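Local atomic coordinates of folylpolyglutamate synthase (FolC) (Helicobacter pylori, PDB entry 6K8C), a protein that probably adds glutamate to dihydropteroate to form dihydrofolate, and further glutamates to reduced folates, at the expense of ATP. Residues Glu298-Lys301 / Arg302-Ala306; Asp319-Leu322 / Val323-Leu327; Ser29-Ile32 / Gln33-Asp37. All coordinates share one frame; numbering follows the deposited sequence.

Along the chain, interaction 3 comes first, then interaction 1, then interaction 2. Interactions 1 and 2 both fall in the region related to the glutamate ligase domain of Mur ligases. They lie on successive helices, 290-303 and 320-327, joined through strand 308-312. Their centres are 18 Å apart, and their nearest atoms about 5 Å, so they do not touch, although the two helices do. Interaction 3 sits on helix 28-41, on the opposite side of the chain's centre, 49 Å from interaction 1 and 44 Å from interaction 2, centre to centre. Interaction 1 lies at the C-terminal end of its helix, interaction 2 at the N-terminal start, and interaction 3 in the first turns of helix 28-41.

Interaction 1: Glu298-Lys301 / Arg302-Ala306; sequences EEIK and RIFNA
Glu299 and Arg302, three residues apart near the end of helix 290-303, form a salt bridge. Their side chains lie side by side and point the same way, with carboxylate and guanidinium planes only 15° apart. OE2 of Glu299 takes the NH1 of Arg302 at 3.0 Å through its syn lone pair, and the salt bridge rests on this bond. OE1 of Glu299 faces NE of Arg302 at 2.5 Å, too short to be taken at face value, and its further bond to NH1 is weak. Arg302 has CG anti to the backbone N (chi1 173°), and the bend at chi3 swings the guanidinium edge to the acid. A second, longer pair joins Lys301 NZ to Glu298 OE1 at 3.2 Å.

Among the backbone bonds, the helical ones run from Arg302 N to Glu298 O and from Ile303 N to Glu299 O. The carbonyl of Ile300 is gripped twice, by Phe304 N at 2.9 Å and by Asn305 N at 3.2 Å. Asn305 has positive phi and is the first residue to leave helical geometry.

Apolar contacts are looser. Ile300 CG2 comes within 4.3 Å of Phe304 CD2, and CG2 of Ile303 covers one face of the Phe304 ring over its centre.

The nearly coplanar ion pair holds the guanidinium in line with the carboxylate and would partly offset the charges of both groups at the protein surface.

Interaction 2: Asp319-Leu322 / Val323-Leu327; sequences DAFL and VLEIL
Asp319 and Val323 meet at the start of helix 320-327, where Asp319 O accepts from Val323 N at 3.3 Å. Asp319 is the N-cap. Its OD1 also receives Leu322 N at 3.2 Å, from above the carboxylate plane. The bond itself is fairly straight, at 168°. This capping bond satisfies the Leu322 amide in the first turn, and the negative charge of the acid would suit the positive end of the helix dipole.

Ala320 O is the acceptor for Leu324 N. The side chain of Leu324 lies close to this oxygen, with CG 3.3 Å from Ala320 O. Ala320 and Leu324 both pack on Tyr312 of strand 308-312.

Phe321 O binds Glu325 N at 2.8 Å. The side chains of these two residues cross at a slant, and the ring and carboxylate planes are 58° apart. Phe321 CZ lies 3.9 Å from Glu325 OE2. Both side chains also touch Leu357 of helix 347-357.

Leu322 O accepts from Ile326 N. Leu322 has CG anti to the backbone N (chi1 -178°). This sets CG beside the carbonyl carbon, where Ile326 CD1 comes back to meet it at 3.9 Å. Leu322 CD1 is 3.7 Å from Glu325 OE1. Leu322 and Ile326 share Pro290 of helix 290-303 as a neighbour.

The arrangement is a side-chain N-cap followed by a regular alpha-helix. That helix is the crossover of the beta-alpha-beta unit formed by strand 308-312, helix 320-327 and strand 331-336.

Interaction 3: Ser29-Ile32 / Gln33-Asp37; sequences SRFI and QIYKD
Phe31 meets both Ile34 and Tyr35 one turn further along helix 28-41. Its side chain stands at about a right angle to that of Ile34, and CE1 of Phe31 touches CG2 of Ile34 at 4.0 Å. Tyr35 crosses Phe31 at a slant. Tyr35 CB sits over one face of the Phe31 ring, 4.0 Å from Phe31 CE2, while the phenol leads away.

Arg30 and Ile34 instead run side by side in the same direction. Arg30 CG and Ile34 CD1 are 3.7 Å apart. The Arg30 chain then bends at chi3 (62°), and its NH2 makes a salt bridge with Glu123.

Backbone bonds fix this spacing. Ile34 N reaches Arg30 O at 2.7 Å, and Tyr35 N reaches Phe31 O at 2.7 Å. On the exposed side a water lies doubtfully close to Gln33 OE1 and donates weakly to Ser29 OG, which also bonds to Asp27.

The buried face of the helix packs on helix 121-132, where Phe31 and Ile34 both touch Glu123 and Leu127. Ile34 also meets Phe115 of helix 114-118, and Tyr35 packs on the loop residue Leu155.

Interaction 1: Glu298-Lys301 / Arg302-Ala306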
loop_
_atom_site.group_PDB
_atom_site.type_symbol
_atom_site.label_atom_id
_atom_site.label_comp_id
_atom_site.label_asym_id
_atom_site.label_seq_id
_atom_site.Cartn_x
_atom_site.Cartn_y
_atom_site.Cartn_z
ATOM N N GLU A 298 15.116 -9.705 -12.054
ATOM C CA GLU A 298 15.146 -9.308 -13.458
ATOM C C GLU A 298 15.561 -7.850 -13.607
ATOM O O GLU A 298 16.317 -7.503 -14.521
ATOM C CB GLU A 298 13.779 -9.543 -14.102
ATOM C CG GLU A 298 13.460 -11.003 -14.400
ATOM C CD GLU A 298 14.677 -11.791 -14.852
ATOM O OE1 GLU A 298 15.040 -12.776 -14.169
ATOM O OE2 GLU A 298 15.266 -11.428 -15.893
ATOM N N GLU A 299 15.084 -6.983 -12.712
ATOM C CA GLU A 299 15.465 -5.576 -12.785
ATOM C C GLU A 299 16.919 -5.368 -12.388
ATOM O O GLU A 299 17.582 -4.473 -12.924
ATOM C CB GLU A 299 14.543 -4.737 -11.907
ATOM C CG GLU A 299 13.297 -4.278 -12.643
ATOM C CD GLU A 299 13.502 -2.972 -13.380
ATOM O OE1 GLU A 299 13.710 -3.019 -14.609
ATOM O OE2 GLU A 299 13.462 -1.901 -12.736
ATOM N N ILE A 300 17.433 -6.178 -11.462
ATOM C CA ILE A 300 18.856 -6.120 -11.141
ATOM C C ILE A 300 19.693 -6.491 -12.360
ATOM O O ILE A 300 20.720 -5.862 -12.643
ATOM C CB ILE A 300 19.169 -7.034 -9.942
ATOM C CG1 ILE A 300 18.663 -6.407 -8.636
ATOM C CG2 ILE A 300 20.662 -7.292 -9.855
ATOM C CD1 ILE A 300 18.684 -7.380 -7.463
ATOM N N LYS A 301 19.273 -7.524 -13.096
ATOM C CA LYS A 301 19.999 -7.911 -14.302
ATOM C C LYS A 301 20.008 -6.781 -15.323
ATOM O O LYS A 301 21.046 -6.486 -15.926
ATOM C CB LYS A 301 19.384 -9.170 -14.914
ATOM C CG LYS A 301 19.469 -10.418 -14.049
ATOM C CD LYS A 301 18.625 -11.532 -14.651
ATOM C CE LYS A 301 18.942 -12.885 -14.037
ATOM N NZ LYS A 301 18.029 -13.947 -14.560
ATOM N N ARG A 302 18.861 -6.134 -15.530
ATOM C CA ARG A 302 18.792 -5.051 -16.506
ATOM C C ARG A 302 19.638 -3.862 -16.070
ATOM O O ARG A 302 20.421 -3.315 -16.856
ATOM C CB ARG A 302 17.338 -4.624 -16.713
ATOM C CG ARG A 302 17.180 -3.389 -17.593
ATOM C CD ARG A 302 15.723 -2.973 -17.738
ATOM N NE ARG A 302 15.188 -2.378 -16.516
ATOM C CZ ARG A 302 15.068 -1.069 -16.313
ATOM N NH1 ARG A 302 14.565 -0.615 -15.171
ATOM N NH2 ARG A 302 15.455 -0.213 -17.250
ATOM N N ILE A 303 19.504 -3.455 -14.809
ATOM C CA ILE A 303 20.059 -2.180 -14.369
ATOM C C ILE A 303 21.551 -2.298 -14.086
ATOM O O ILE A 303 22.347 -1.467 -14.540
ATOM C CB ILE A 303 19.282 -1.667 -13.144
ATOM C CG1 ILE A 303 17.835 -1.358 -13.538
ATOM C CG2 ILE A 303 19.962 -0.436 -12.547
ATOM C CD1 ILE A 303 17.003 -0.766 -12.421
ATOM N N PHE A 304 21.961 -3.324 -13.338
ATOM C CA PHE A 304 23.356 -3.453 -12.933
ATOM C C PHE A 304 24.136 -4.491 -13.727
ATOM O O PHE A 304 25.357 -4.353 -13.858
ATOM C CB PHE A 304 23.449 -3.797 -11.445
ATOM C CG PHE A 304 22.794 -2.790 -10.551
ATOM C CD1 PHE A 304 23.269 -1.492 -10.486
ATOM C CD2 PHE A 304 21.699 -3.139 -9.774
ATOM C CE1 PHE A 304 22.669 -0.560 -9.660
ATOM C CE2 PHE A 304 21.091 -2.212 -8.949
ATOM C CZ PHE A 304 21.578 -0.919 -8.891
ATOM N N ASN A 305 23.472 -5.530 -14.239
ATOM C CA ASN A 305 24.114 -6.542 -15.083
ATOM C C ASN A 305 25.326 -7.161 -14.387
ATOM O O ASN A 305 26.365 -7.415 -15.002
ATOM C CB ASN A 305 24.497 -5.952 -16.443
ATOM C CG ASN A 305 24.770 -7.016 -17.488
ATOM O OD1 ASN A 305 24.114 -8.059 -17.520
ATOM N ND2 ASN A 305 25.746 -6.757 -18.352
ATOM N N ALA A 306 25.186 -7.403 -13.087
ATOM C CA ALA A 306 26.234 -7.999 -12.268
ATOM C C ALA A 306 25.613 -8.393 -10.935
ATOM O O ALA A 306 24.488 -8.001 -10.615
ATOM C CB ALA A 306 27.411 -7.041 -12.060
#

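Interaction 2: Asp319-Leu322 / Val323-Leu327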
loop_
_atom_site.group_PDB
_atom_site.type_symbol
_atom_site.label_atom_id
_atom_site.label_comp_id
_atom_site.label_asym_id
_atom_site.label_seq_id
_atom_site.Cartn_x
_atom_site.Cartn_y
_atom_site.Cartn_z
ATOM N N ASP A 319 8.151 -15.999 4.031
ATOM C CA ASP A 319 8.986 -17.098 3.546
ATOM C C ASP A 319 10.332 -16.523 3.117
ATOM O O ASP A 319 10.630 -16.357 1.932
ATOM C CB ASP A 319 8.294 -17.834 2.405
ATOM C CG ASP A 319 8.994 -19.133 2.029
ATOM O OD1 ASP A 319 10.117 -19.383 2.518
ATOM O OD2 ASP A 319 8.415 -19.903 1.233
ATOM N N ALA A 320 11.163 -16.219 4.118
ATOM C CA ALA A 320 12.468 -15.628 3.845
ATOM C C ALA A 320 13.333 -16.555 3.003
ATOM O O ALA A 320 14.050 -16.099 2.104
ATOM C CB ALA A 320 13.172 -15.287 5.155
ATOM N N PHE A 321 13.273 -17.861 3.275
ATOM C CA PHE A 321 14.118 -18.815 2.564
ATOM C C PHE A 321 13.888 -18.738 1.058
ATOM O O PHE A 321 14.838 -18.600 0.278
ATOM C CB PHE A 321 13.855 -20.235 3.081
ATOM C CG PHE A 321 14.537 -21.302 2.283
ATOM C CD1 PHE A 321 15.853 -21.648 2.549
ATOM C CD2 PHE A 321 13.867 -21.962 1.262
ATOM C CE1 PHE A 321 16.488 -22.628 1.819
ATOM C CE2 PHE A 321 14.501 -22.941 0.522
ATOM C CZ PHE A 321 15.812 -23.275 0.799
ATOM N N LEU A 322 12.628 -18.830 0.632
ATOM C CA LEU A 322 12.331 -18.845 -0.796
ATOM C C LEU A 322 12.725 -17.530 -1.458
ATOM O O LEU A 322 13.285 -17.524 -2.561
ATOM C CB LEU A 322 10.846 -19.133 -1.011
ATOM C CG LEU A 322 10.374 -19.235 -2.462
ATOM C CD1 LEU A 322 11.279 -20.170 -3.246
ATOM C CD2 LEU A 322 8.922 -19.697 -2.518
ATOM N N VAL A 323 12.448 -16.407 -0.795
ATOM C CA VAL A 323 12.767 -15.104 -1.371
ATOM C C VAL A 323 14.270 -14.968 -1.580
ATOM O O VAL A 323 14.733 -14.548 -2.648
ATOM C CB VAL A 323 12.205 -13.984 -0.479
ATOM C CG1 VAL A 323 12.964 -12.688 -0.692
ATOM C CG2 VAL A 323 10.714 -13.809 -0.749
ATOM N N LEU A 324 15.059 -15.350 -0.572
ATOM C CA LEU A 324 16.510 -15.276 -0.700
ATOM C C LEU A 324 17.035 -16.283 -1.716
ATOM O O LEU A 324 18.025 -16.013 -2.409
ATOM C CB LEU A 324 17.164 -15.493 0.665
ATOM C CG LEU A 324 16.839 -14.398 1.689
ATOM C CD1 LEU A 324 17.165 -14.852 3.102
ATOM C CD2 LEU A 324 17.588 -13.119 1.344
ATOM N N GLU A 325 16.403 -17.457 -1.810
ATOM C CA GLU A 325 16.802 -18.421 -2.830
ATOM C C GLU A 325 16.562 -17.869 -4.231
ATOM O O GLU A 325 17.382 -18.068 -5.137
ATOM C CB GLU A 325 16.050 -19.737 -2.634
ATOM C CG GLU A 325 16.508 -20.842 -3.565
ATOM C CD GLU A 325 15.649 -22.089 -3.458
ATOM O OE1 GLU A 325 14.429 -22.006 -3.727
ATOM O OE2 GLU A 325 16.196 -23.153 -3.101
ATOM N N ILE A 326 15.449 -17.163 -4.423
ATOM C CA ILE A 326 15.161 -16.556 -5.721
ATOM C C ILE A 326 16.189 -15.478 -6.052
ATOM O O ILE A 326 16.650 -15.365 -7.197
ATOM C CB ILE A 326 13.722 -16.004 -5.733
ATOM C CG1 ILE A 326 12.716 -17.158 -5.829
ATOM C CG2 ILE A 326 13.526 -15.001 -6.868
ATOM C CD1 ILE A 326 11.337 -16.806 -5.302
ATOM N N LEU A 327 16.580 -14.680 -5.055
ATOM C CA LEU A 327 17.495 -13.574 -5.312
ATOM C C LEU A 327 18.946 -14.023 -5.401
ATOM O O LEU A 327 19.749 -13.350 -6.055
ATOM C CB LEU A 327 17.354 -12.504 -4.225
ATOM C CG LEU A 327 16.042 -11.718 -4.269
ATOM C CD1 LEU A 327 15.806 -10.962 -2.967
ATOM C CD2 LEU A 327 16.066 -10.768 -5.454
#

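Interaction 3: Ser29-Ile32 / Gln33-Asp37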
loop_
_atom_site.group_PDB
_atom_site.type_symbol
_atom_site.label_atom_id
_atom_site.label_comp_id
_atom_site.label_asym_id
_atom_site.label_seq_id
_atom_site.Cartn_x
_atom_site.Cartn_y
_atom_site.Cartn_z
ATOM N N SER A 29 -15.495 3.945 19.074
ATOM C CA SER A 29 -16.442 5.050 19.130
ATOM C C SER A 29 -15.766 6.400 18.924
ATOM O O SER A 29 -16.451 7.373 18.585
ATOM C CB SER A 29 -17.192 5.037 20.466
ATOM O OG SER A 29 -16.333 5.365 21.546
ATOM N N ARG A 30 -14.445 6.481 19.107
ATOM C CA ARG A 30 -13.766 7.768 19.004
ATOM C C ARG A 30 -13.871 8.334 17.594
ATOM O O ARG A 30 -14.371 9.448 17.394
ATOM C CB ARG A 30 -12.298 7.645 19.427
ATOM C CG ARG A 30 -11.581 8.992 19.461
ATOM C CD ARG A 30 -10.128 8.887 19.913
ATOM N NE ARG A 30 -9.318 8.071 19.010
ATOM C CZ ARG A 30 -8.788 6.902 19.345
ATOM N NH1 ARG A 30 -8.981 6.417 20.567
ATOM N NH2 ARG A 30 -8.066 6.219 18.464
ATOM N N PHE A 31 -13.400 7.586 16.591
ATOM C CA PHE A 31 -13.370 8.181 15.261
ATOM C C PHE A 31 -14.766 8.358 14.683
ATOM O O PHE A 31 -15.002 9.316 13.937
ATOM C CB PHE A 31 -12.516 7.374 14.287
ATOM C CG PHE A 31 -12.257 8.111 13.009
ATOM C CD1 PHE A 31 -11.431 9.218 13.003
ATOM C CD2 PHE A 31 -12.890 7.745 11.832
ATOM C CE1 PHE A 31 -11.199 9.928 11.844
ATOM C CE2 PHE A 31 -12.666 8.453 10.667
ATOM C CZ PHE A 31 -11.816 9.546 10.671
ATOM N N ILE A 32 -15.697 7.455 15.001
ATOM C CA ILE A 32 -17.086 7.668 14.597
ATOM C C ILE A 32 -17.562 9.028 15.085
ATOM O O ILE A 32 -18.213 9.783 14.349
ATOM C CB ILE A 32 -17.982 6.530 15.121
ATOM C CG1 ILE A 32 -17.659 5.220 14.404
ATOM C CG2 ILE A 32 -19.457 6.880 14.934
ATOM C CD1 ILE A 32 -18.052 3.986 15.188
ATOM N N GLN A 33 -17.208 9.379 16.323
ATOM C CA GLN A 33 -17.553 10.692 16.853
ATOM C C GLN A 33 -16.722 11.790 16.198
ATOM O O GLN A 33 -17.251 12.859 15.867
ATOM C CB GLN A 33 -17.365 10.696 18.370
ATOM C CG GLN A 33 -17.772 11.979 19.057
ATOM C CD GLN A 33 -17.402 11.983 20.529
ATOM O OE1 GLN A 33 -16.931 10.979 21.067
ATOM N NE2 GLN A 33 -17.611 13.115 21.189
ATOM N N ILE A 34 -15.421 11.548 16.002
ATOM C CA ILE A 34 -14.576 12.536 15.333
ATOM C C ILE A 34 -15.147 12.867 13.961
ATOM O O ILE A 34 -15.281 14.039 13.588
ATOM C CB ILE A 34 -13.125 12.031 15.217
ATOM C CG1 ILE A 34 -12.418 12.051 16.574
ATOM C CG2 ILE A 34 -12.338 12.884 14.216
ATOM C CD1 ILE A 34 -11.109 11.275 16.576
ATOM N N TYR A 35 -15.493 11.830 13.192
ATOM C CA TYR A 35 -15.927 12.043 11.815
ATOM C C TYR A 35 -17.260 12.778 11.764
ATOM O O TYR A 35 -17.468 13.638 10.899
ATOM C CB TYR A 35 -16.005 10.703 11.067
ATOM C CG TYR A 35 -16.250 10.888 9.589
ATOM C CD1 TYR A 35 -15.357 11.612 8.811
ATOM C CD2 TYR A 35 -17.390 10.379 8.978
ATOM C CE1 TYR A 35 -15.582 11.814 7.467
ATOM C CE2 TYR A 35 -17.620 10.572 7.623
ATOM C CZ TYR A 35 -16.709 11.291 6.879
ATOM O OH TYR A 35 -16.922 11.499 5.537
ATOM N N LYS A 36 -18.170 12.461 12.686
ATOM C CA LYS A 36 -19.440 13.181 12.756
ATOM C C LYS A 36 -19.208 14.666 13.001
ATOM O O LYS A 36 -19.826 15.518 12.353
ATOM C CB LYS A 36 -20.324 12.580 13.849
ATOM C CG LYS A 36 -21.779 12.380 13.437
ATOM C CD LYS A 36 -21.961 11.085 12.642
ATOM C CE LYS A 36 -23.435 10.771 12.407
ATOM N NZ LYS A 36 -23.668 9.320 12.160
ATOM N N ASP A 37 -18.298 14.992 13.924
ATOM C CA ASP A 37 -17.948 16.390 14.165
ATOM C C ASP A 37 -17.321 17.024 12.934
ATOM O O ASP A 37 -17.594 18.189 12.619
ATOM C CB ASP A 37 -16.989 16.501 15.349
ATOM C CG ASP A 37 -17.652 16.190 16.668
ATOM O OD1 ASP A 37 -18.856 15.860 16.670
ATOM O OD2 ASP A 37 -16.962 16.278 17.705
HETATM O O HOH W 1 -15.994 8.795 21.703
#